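Local coordinates for protein archaeal actin homolog (Thermoplasma acidophilum, PDB 2FSJ) that polymerises into bundles of helical filaments in a reaction that requires nucleoside triphosphates and runs best with ATP, as an archaeal relative of actin, at residues A[195-200]-A[280-285]; A[227-232]-A[272-277]; A[250-253]-A[257-260]. One frame throughout, in Å; residues are numbered along the deposited sequence.

Contact 1: A[195-200]-A[280-285]; sequences IDVGSR and NRIIEN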
loop_
_atom_site.group_PDB
_atom_site.type_symbol
_atom_site.label_atom_id
_atom_site.label_comp_id
_atom_site.label_asym_id
_atom_site.label_seq_id
_atom_site.Cartn_x
_atom_site.Cartn_y
_atom_site.Cartn_z
ATOM N N ILE A 195 -9.458 8.156 2.689
ATOM C CA ILE A 195 -9.978 7.358 1.584
ATOM C C ILE A 195 -8.773 6.831 0.788
ATOM O O ILE A 195 -8.079 7.588 0.098
ATOM C CB ILE A 195 -10.909 8.212 0.713
ATOM C CG1 ILE A 195 -12.072 8.775 1.545
ATOM C CG2 ILE A 195 -11.442 7.369 -0.462
ATOM C CD1 ILE A 195 -12.792 9.935 0.881
ATOM N N ASP A 196 -8.466 5.548 0.952
ATOM C CA ASP A 196 -7.251 4.943 0.374
ATOM C C ASP A 196 -7.639 4.080 -0.821
ATOM O O ASP A 196 -8.146 2.990 -0.649
ATOM C CB ASP A 196 -6.631 4.102 1.457
ATOM C CG ASP A 196 -5.246 3.604 1.126
ATOM O OD1 ASP A 196 -4.820 3.641 -0.050
ATOM O OD2 ASP A 196 -4.520 3.138 2.034
ATOM N N VAL A 197 -7.435 4.588 -2.028
ATOM C CA VAL A 197 -7.863 3.900 -3.225
ATOM C C VAL A 197 -6.679 3.060 -3.693
ATOM O O VAL A 197 -5.657 3.601 -4.151
ATOM C CB VAL A 197 -8.277 4.862 -4.395
ATOM C CG1 VAL A 197 -8.820 4.034 -5.539
ATOM C CG2 VAL A 197 -9.362 5.815 -3.956
ATOM N N GLY A 198 -6.783 1.771 -3.495
ATOM C CA GLY A 198 -5.773 0.852 -3.995
ATOM C C GLY A 198 -6.221 0.182 -5.296
ATOM O O GLY A 198 -7.224 0.579 -5.906
ATOM N N SER A 199 -5.465 -0.838 -5.702
ATOM C CA SER A 199 -5.763 -1.581 -6.917
ATOM C C SER A 199 -7.059 -2.389 -6.810
ATOM O O SER A 199 -7.915 -2.351 -7.693
ATOM C CB SER A 199 -4.580 -2.498 -7.269
ATOM O OG SER A 199 -4.698 -2.956 -8.614
ATOM N N ARG A 200 -7.222 -3.104 -5.708
ATOM C CA ARG A 200 -8.366 -3.997 -5.530
ATOM C C ARG A 200 -9.425 -3.552 -4.525
ATOM O O ARG A 200 -10.592 -3.952 -4.616
ATOM C CB ARG A 200 -7.817 -5.379 -5.145
ATOM C CG ARG A 200 -7.393 -6.178 -6.376
ATOM C CD ARG A 200 -6.700 -7.462 -6.035
ATOM N NE ARG A 200 -7.590 -8.592 -5.773
ATOM C CZ ARG A 200 -8.173 -9.337 -6.710
ATOM N NH1 ARG A 200 -8.017 -9.066 -8.004
ATOM N NH2 ARG A 200 -8.933 -10.357 -6.347
ATOM N N ASN A 280 -17.410 7.960 -8.894
ATOM C CA ASN A 280 -18.811 8.058 -8.573
ATOM C C ASN A 280 -19.281 6.891 -7.661
ATOM O O ASN A 280 -20.065 7.120 -6.706
ATOM C CB ASN A 280 -19.672 8.169 -9.869
ATOM C CG ASN A 280 -19.525 9.515 -10.557
ATOM O OD1 ASN A 280 -18.992 10.469 -9.983
ATOM N ND2 ASN A 280 -20.024 9.611 -11.757
ATOM N N ARG A 281 -18.801 5.663 -7.909
ATOM C CA ARG A 281 -19.232 4.522 -7.098
ATOM C C ARG A 281 -18.686 4.627 -5.685
ATOM O O ARG A 281 -19.398 4.328 -4.730
ATOM C CB ARG A 281 -18.801 3.181 -7.682
ATOM C CG ARG A 281 -19.619 2.803 -8.925
ATOM C CD ARG A 281 -19.254 1.461 -9.491
ATOM N NE ARG A 281 -20.075 1.108 -10.656
ATOM C CZ ARG A 281 -21.183 0.347 -10.634
ATOM N NH1 ARG A 281 -21.672 -0.163 -9.491
ATOM N NH2 ARG A 281 -21.809 0.099 -11.780
ATOM N N ILE A 282 -17.445 5.074 -5.549
ATOM C CA ILE A 282 -16.865 5.230 -4.226
ATOM C C ILE A 282 -17.582 6.309 -3.446
ATOM O O ILE A 282 -17.943 6.102 -2.266
ATOM C CB ILE A 282 -15.349 5.526 -4.324
ATOM C CG1 ILE A 282 -14.611 4.296 -4.851
ATOM C CG2 ILE A 282 -14.783 5.955 -2.980
ATOM C CD1 ILE A 282 -13.283 4.640 -5.497
ATOM N N ILE A 283 -17.816 7.449 -4.094
ATOM C CA ILE A 283 -18.500 8.566 -3.454
ATOM C C ILE A 283 -19.923 8.159 -2.989
ATOM O O ILE A 283 -20.343 8.445 -1.856
ATOM C CB ILE A 283 -18.569 9.742 -4.397
ATOM C CG1 ILE A 283 -17.172 10.379 -4.557
ATOM C CG2 ILE A 283 -19.672 10.755 -3.944
ATOM C CD1 ILE A 283 -17.028 11.226 -5.819
ATOM N N GLU A 284 -20.647 7.462 -3.851
ATOM C CA GLU A 284 -22.003 7.019 -3.489
ATOM C C GLU A 284 -22.014 6.070 -2.282
ATOM O O GLU A 284 -22.853 6.175 -1.411
ATOM C CB GLU A 284 -22.655 6.321 -4.687
ATOM C CG GLU A 284 -23.882 5.525 -4.317
ATOM C CD GLU A 284 -24.364 4.594 -5.425
ATOM O OE1 GLU A 284 -23.567 3.691 -5.891
ATOM O OE2 GLU A 284 -25.550 4.759 -5.818
ATOM N N ASN A 285 -21.075 5.135 -2.243
ATOM C CA ASN A 285 -20.943 4.201 -1.141
ATOM C C ASN A 285 -20.501 4.891 0.188
ATOM O O ASN A 285 -21.059 4.630 1.246
ATOM C CB ASN A 285 -19.980 3.080 -1.549
ATOM C CG ASN A 285 -20.691 1.837 -2.108
ATOM O OD1 ASN A 285 -21.092 1.785 -3.297
ATOM N ND2 ASN A 285 -20.833 0.823 -1.269
#
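I282 reaches down from its helix onto two residues of a strand, and its two branches are divided between them. CG2 of I282 faces CG2 of I195 at 4.4 Å, methyl against methyl. The longer branch runs toward the strand's end, where CD1 of I282 meets CG2 of V197, also at 4.4 Å. The torsions explain this division: CG1 of I282 lies beside the backbone N (chi1 -68°) and CD1 continues in an extended chain (chi2 157°), so the delta methyl is carried outward while CG2 stays nearer the helix. On the strand, I195 and V197 are two positions apart and therefore project from the same face; their CG2 methyls lie 4.4 Å from each other and form a short apolar row that I282 meets with both branches. V197 holds CG1 anti to its backbone N (chi1 -175°); CG2 is marginally the nearer methyl to I282, with CG1 close beside it. Beta-branched residues suit the extended backbone of the strand. The length of isoleucine suits I282 because the backbones stand well apart, with 9.2 Å between the CA atoms of V197 and I282. The touch is light, dispersion contact alone, and all three residues are buried. D196, between the two, turns its side chain to the opposite face of the sheet. Beyond V197 the chain enters the loop with S199, an ATP-binding residue, which is consistent with the second phosphate loop of actin-like ATPases. Strand 191-197 lies between strands 202-208 and 297-303 in the four-stranded sheet, and helix 268-290 packs over one face of it; T202 of the adjacent strand touches I195, V197 and I282 alike, F314 adds cover to the strand residues, and I310 of helix 307-310 packs on I282.

Contact 2: A[227-232]-A[272-277]; sequences GDAISA and GPILED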
loop_
_atom_site.group_PDB
_atom_site.type_symbol
_atom_site.label_atom_id
_atom_site.label_comp_id
_atom_site.label_asym_id
_atom_site.label_seq_id
_atom_site.Cartn_x
_atom_site.Cartn_y
_atom_site.Cartn_z
ATOM N N GLY A 227 -7.962 -1.338 -10.191
ATOM C CA GLY A 227 -8.001 -2.536 -11.019
ATOM C C GLY A 227 -9.295 -2.738 -11.751
ATOM O O GLY A 227 -9.328 -3.324 -12.829
ATOM N N ASP A 228 -10.375 -2.241 -11.181
ATOM C CA ASP A 228 -11.676 -2.270 -11.856
ATOM C C ASP A 228 -11.704 -1.337 -13.055
ATOM O O ASP A 228 -12.271 -1.689 -14.087
ATOM C CB ASP A 228 -12.777 -1.940 -10.899
ATOM C CG ASP A 228 -12.849 -2.953 -9.734
ATOM O OD1 ASP A 228 -13.189 -4.137 -9.981
ATOM O OD2 ASP A 228 -12.504 -2.677 -8.562
ATOM N N ALA A 229 -11.049 -0.191 -12.937
ATOM C CA ALA A 229 -10.882 0.727 -14.074
ATOM C C ALA A 229 -9.949 0.132 -15.129
ATOM O O ALA A 229 -10.253 0.228 -16.310
ATOM C CB ALA A 229 -10.387 2.115 -13.624
ATOM N N ILE A 230 -8.872 -0.524 -14.688
ATOM C CA ILE A 230 -7.927 -1.206 -15.602
ATOM C C ILE A 230 -8.635 -2.348 -16.365
ATOM O O ILE A 230 -8.493 -2.483 -17.596
ATOM C CB ILE A 230 -6.720 -1.757 -14.825
ATOM C CG1 ILE A 230 -5.902 -0.608 -14.217
ATOM C CG2 ILE A 230 -5.821 -2.604 -15.718
ATOM C CD1 ILE A 230 -5.038 -1.045 -13.043
ATOM N N SER A 231 -9.445 -3.124 -15.655
ATOM C CA SER A 231 -10.189 -4.207 -16.313
ATOM C C SER A 231 -11.223 -3.663 -17.281
ATOM O O SER A 231 -11.406 -4.219 -18.391
ATOM C CB SER A 231 -10.860 -5.128 -15.294
ATOM O OG SER A 231 -9.821 -5.850 -14.632
ATOM N N ALA A 232 -11.903 -2.609 -16.889
ATOM C CA ALA A 232 -12.887 -1.982 -17.785
ATOM C C ALA A 232 -12.220 -1.432 -19.075
ATOM O O ALA A 232 -12.738 -1.596 -20.159
ATOM C CB ALA A 232 -13.688 -0.888 -17.071
ATOM N N GLY A 272 -11.046 8.405 -19.204
ATOM C CA GLY A 272 -11.747 9.435 -18.470
ATOM C C GLY A 272 -13.091 9.041 -17.876
ATOM O O GLY A 272 -13.288 9.132 -16.664
ATOM N N PRO A 273 -14.031 8.646 -18.710
ATOM C CA PRO A 273 -15.341 8.142 -18.266
ATOM C C PRO A 273 -15.344 6.905 -17.330
ATOM O O PRO A 273 -16.245 6.769 -16.495
ATOM C CB PRO A 273 -16.022 7.809 -19.592
ATOM C CG PRO A 273 -15.365 8.698 -20.540
ATOM C CD PRO A 273 -13.944 8.719 -20.179
ATOM N N ILE A 274 -14.357 6.027 -17.479
ATOM C CA ILE A 274 -14.220 4.825 -16.653
ATOM C C ILE A 274 -13.761 5.280 -15.242
ATOM O O ILE A 274 -14.298 4.841 -14.249
ATOM C CB ILE A 274 -13.193 3.867 -17.297
ATOM C CG1 ILE A 274 -13.725 3.336 -18.654
ATOM C CG2 ILE A 274 -12.849 2.740 -16.383
ATOM C CD1 ILE A 274 -12.663 2.898 -19.553
ATOM N N LEU A 275 -12.785 6.164 -15.186
ATOM C CA LEU A 275 -12.306 6.748 -13.932
ATOM C C LEU A 275 -13.334 7.580 -13.191
ATOM O O LEU A 275 -13.403 7.543 -11.946
ATOM C CB LEU A 275 -11.022 7.555 -14.158
ATOM C CG LEU A 275 -9.771 6.736 -14.493
ATOM C CD1 LEU A 275 -8.650 7.674 -15.059
ATOM C CD2 LEU A 275 -9.273 5.909 -13.353
ATOM N N GLU A 276 -14.167 8.296 -13.915
ATOM C CA GLU A 276 -15.287 9.014 -13.289
ATOM C C GLU A 276 -16.314 8.047 -12.708
ATOM O O GLU A 276 -16.853 8.282 -11.632
ATOM C CB GLU A 276 -16.008 9.893 -14.315
ATOM C CG GLU A 276 -16.959 10.886 -13.687
ATOM C CD GLU A 276 -16.445 12.307 -13.881
ATOM O OE1 GLU A 276 -16.453 12.769 -15.059
ATOM O OE2 GLU A 276 -15.992 12.940 -12.875
ATOM N N ASP A 277 -16.566 6.955 -13.413
ATOM C CA ASP A 277 -17.439 5.910 -12.906
ATOM C C ASP A 277 -16.878 5.316 -11.625
ATOM O O ASP A 277 -17.627 5.107 -10.696
ATOM C CB ASP A 277 -17.646 4.782 -13.919
ATOM C CG ASP A 277 -18.637 3.751 -13.432
ATOM O OD1 ASP A 277 -19.807 4.100 -13.144
ATOM O OD2 ASP A 277 -18.337 2.561 -13.227
#
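An antiparallel helix pair in the C-terminal half of this actin-like fold brings A229 and A232 against I274. The two helix segments run at 146° between their directions, with axes 9.4 Å apart at closest approach. CG2 of I274 does most of the touching, set between the two alanines: it lies 3.8 Å from CB of A229 and likewise 3.8 Å from CB of A232, one turn further on, and rests 3.6 Å from the backbone O of A229. It points there because it stands anti to its own backbone N, with CG1 taking the place beside that N (chi1 -66°). Alanine suits both positions: at A229 the single methyl lets the isoleucine branch come down to the backbone, and at A232 it leaves room for the same branch. From the next residue L275, CD2 extends to CB of A229 at 4.0 Å. Away from the interface, the carbonyl O of G227 is gripped twice by S231, from opposite faces of its plane: by N at 2.8 Å and by OG at 3.1 Å. On another side of helix 226-241, I230 packs on F247, A250 and Q251 of helix 247-253, while E276 of helix 268-290 makes a salt bridge with R313.

Contact 3: A[250-253]-A[257-260]; sequences AQEA and PVMF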
loop_
_atom_site.group_PDB
_atom_site.type_symbol
_atom_site.label_atom_id
_atom_site.label_comp_id
_atom_site.label_asym_id
_atom_site.label_seq_id
_atom_site.Cartn_x
_atom_site.Cartn_y
_atom_site.Cartn_z
ATOM N N ALA A 250 -2.161 -1.844 -19.674
ATOM C CA ALA A 250 -3.463 -1.217 -19.468
ATOM C C ALA A 250 -3.456 -0.191 -18.344
ATOM O O ALA A 250 -4.094 0.820 -18.436
ATOM C CB ALA A 250 -4.521 -2.288 -19.158
ATOM N N GLN A 251 -2.774 -0.479 -17.257
ATOM C CA GLN A 251 -2.642 0.506 -16.175
ATOM C C GLN A 251 -1.985 1.799 -16.704
ATOM O O GLN A 251 -2.476 2.890 -16.465
ATOM C CB GLN A 251 -1.871 -0.095 -14.992
ATOM C CG GLN A 251 -1.648 0.910 -13.834
ATOM C CD GLN A 251 -1.462 0.227 -12.500
ATOM O OE1 GLN A 251 -0.997 -0.894 -12.451
ATOM N NE2 GLN A 251 -1.852 0.900 -11.410
ATOM N N GLU A 252 -0.937 1.668 -17.512
ATOM C CA GLU A 252 -0.318 2.847 -18.144
ATOM C C GLU A 252 -1.327 3.572 -18.980
ATOM O O GLU A 252 -1.392 4.787 -18.955
ATOM C CB GLU A 252 0.824 2.470 -19.075
ATOM C CG GLU A 252 2.051 1.855 -18.450
ATOM C CD GLU A 252 3.172 1.748 -19.494
ATOM O OE1 GLU A 252 3.332 2.724 -20.286
ATOM O OE2 GLU A 252 3.860 0.684 -19.550
ATOM N N ALA A 253 -2.149 2.821 -19.704
ATOM C CA ALA A 253 -3.105 3.420 -20.629
ATOM C C ALA A 253 -4.204 4.230 -19.944
ATOM O O ALA A 253 -4.967 4.935 -20.597
ATOM C CB ALA A 253 -3.681 2.344 -21.575
ATOM N N PRO A 257 -1.796 7.457 -23.804
ATOM C CA PRO A 257 -1.911 6.430 -24.854
ATOM C C PRO A 257 -0.644 5.593 -24.914
ATOM O O PRO A 257 0.463 6.021 -24.568
ATOM C CB PRO A 257 -2.183 7.237 -26.131
ATOM C CG PRO A 257 -2.615 8.627 -25.630
ATOM C CD PRO A 257 -1.829 8.829 -24.366
ATOM N N VAL A 258 -0.838 4.334 -25.271
ATOM C CA VAL A 258 0.227 3.363 -25.349
ATOM C C VAL A 258 0.159 2.698 -26.709
ATOM O O VAL A 258 -0.865 2.766 -27.392
ATOM C CB VAL A 258 0.117 2.277 -24.251
ATOM C CG1 VAL A 258 0.301 2.897 -22.832
ATOM C CG2 VAL A 258 -1.233 1.467 -24.363
ATOM N N MET A 259 1.258 2.055 -27.069
ATOM C CA MET A 259 1.369 1.261 -28.277
ATOM C C MET A 259 1.276 -0.203 -27.903
ATOM O O MET A 259 1.953 -0.639 -26.959
ATOM C CB MET A 259 2.743 1.477 -28.936
ATOM C CG MET A 259 3.030 2.858 -29.416
ATOM S SD MET A 259 1.775 3.498 -30.557
ATOM C CE MET A 259 1.848 2.328 -31.902
ATOM N N PHE A 260 0.455 -0.942 -28.649
ATOM C CA PHE A 260 0.347 -2.390 -28.540
ATOM C C PHE A 260 0.103 -2.967 -29.947
ATOM O O PHE A 260 -0.772 -2.503 -30.677
ATOM C CB PHE A 260 -0.758 -2.825 -27.545
ATOM C CG PHE A 260 -0.795 -4.316 -27.314
ATOM C CD1 PHE A 260 0.223 -4.947 -26.587
ATOM C CD2 PHE A 260 -1.817 -5.102 -27.856
ATOM C CE1 PHE A 260 0.223 -6.332 -26.403
ATOM C CE2 PHE A 260 -1.825 -6.504 -27.674
ATOM C CZ PHE A 260 -0.802 -7.114 -26.945
#
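V258, which packs on E252 and A253, is hydrogen-bonded through its backbone to V265, and A253 is held in the same way to G267. The contact itself is apolar. Its side-chain part is made by the fork of V258, whose methyls part between neighbouring helix residues. CG1 meets CB of E252 at 3.8 Å, and CG2 meets CB of A253 at 3.8 Å. This follows from the side-chain rotation: CG1 is anti to the carbonyl carbon (chi1 -65°), and CG2 occupies the crowded position between the backbone N and the carbonyl carbon. The E252 chain extends beyond CG and crosses V258 obliquely. Its CB packs on CG1 of V258, and OE1 of E252 also passes alongside that methyl at 4.0 Å, without a hydrogen bond; the residue as a whole is exposed. A glutamate suits such a border, apolar at its base and charged at its end. A253 is buried, and its small methyl lets CG2 of V258 come close; it also touches L233 of helix 226-241. The connection between the segments is short, with the CA atoms of A253 and P257 only 5.3 Å apart. Valine, beta-branched, is at home in the extended backbone of V258, where L249 of the same helix gives it further apolar cover. The geometry is that of a short helix followed closely by a beta hairpin, strands 258-260 and 263-265, with V258 packed back on the helix; that helix also carries Q251, an ATP-binding residue.

How the contacts relate
The three contacts are nested along the chain: contact 3 lies within the loop closed by contact 2, which itself lies within the loop closed by contact 1. Helix 268-290 serves contacts 1 and 2, whose centres are 11 Å apart, and a probable hydrogen bond between S199 O and G227 N, 2.7 Å, ties the loop holding S199 to helix 226-241. Contact 2 touches contact 3 through I230, whose CG2 is 3.7 Å from CB of A250. Contacts 1 and 3, with centres 23 Å apart, do not touch, yet they contain the ATP-binding residues S199 and Q251; contact 2 lies between the segments that carry them.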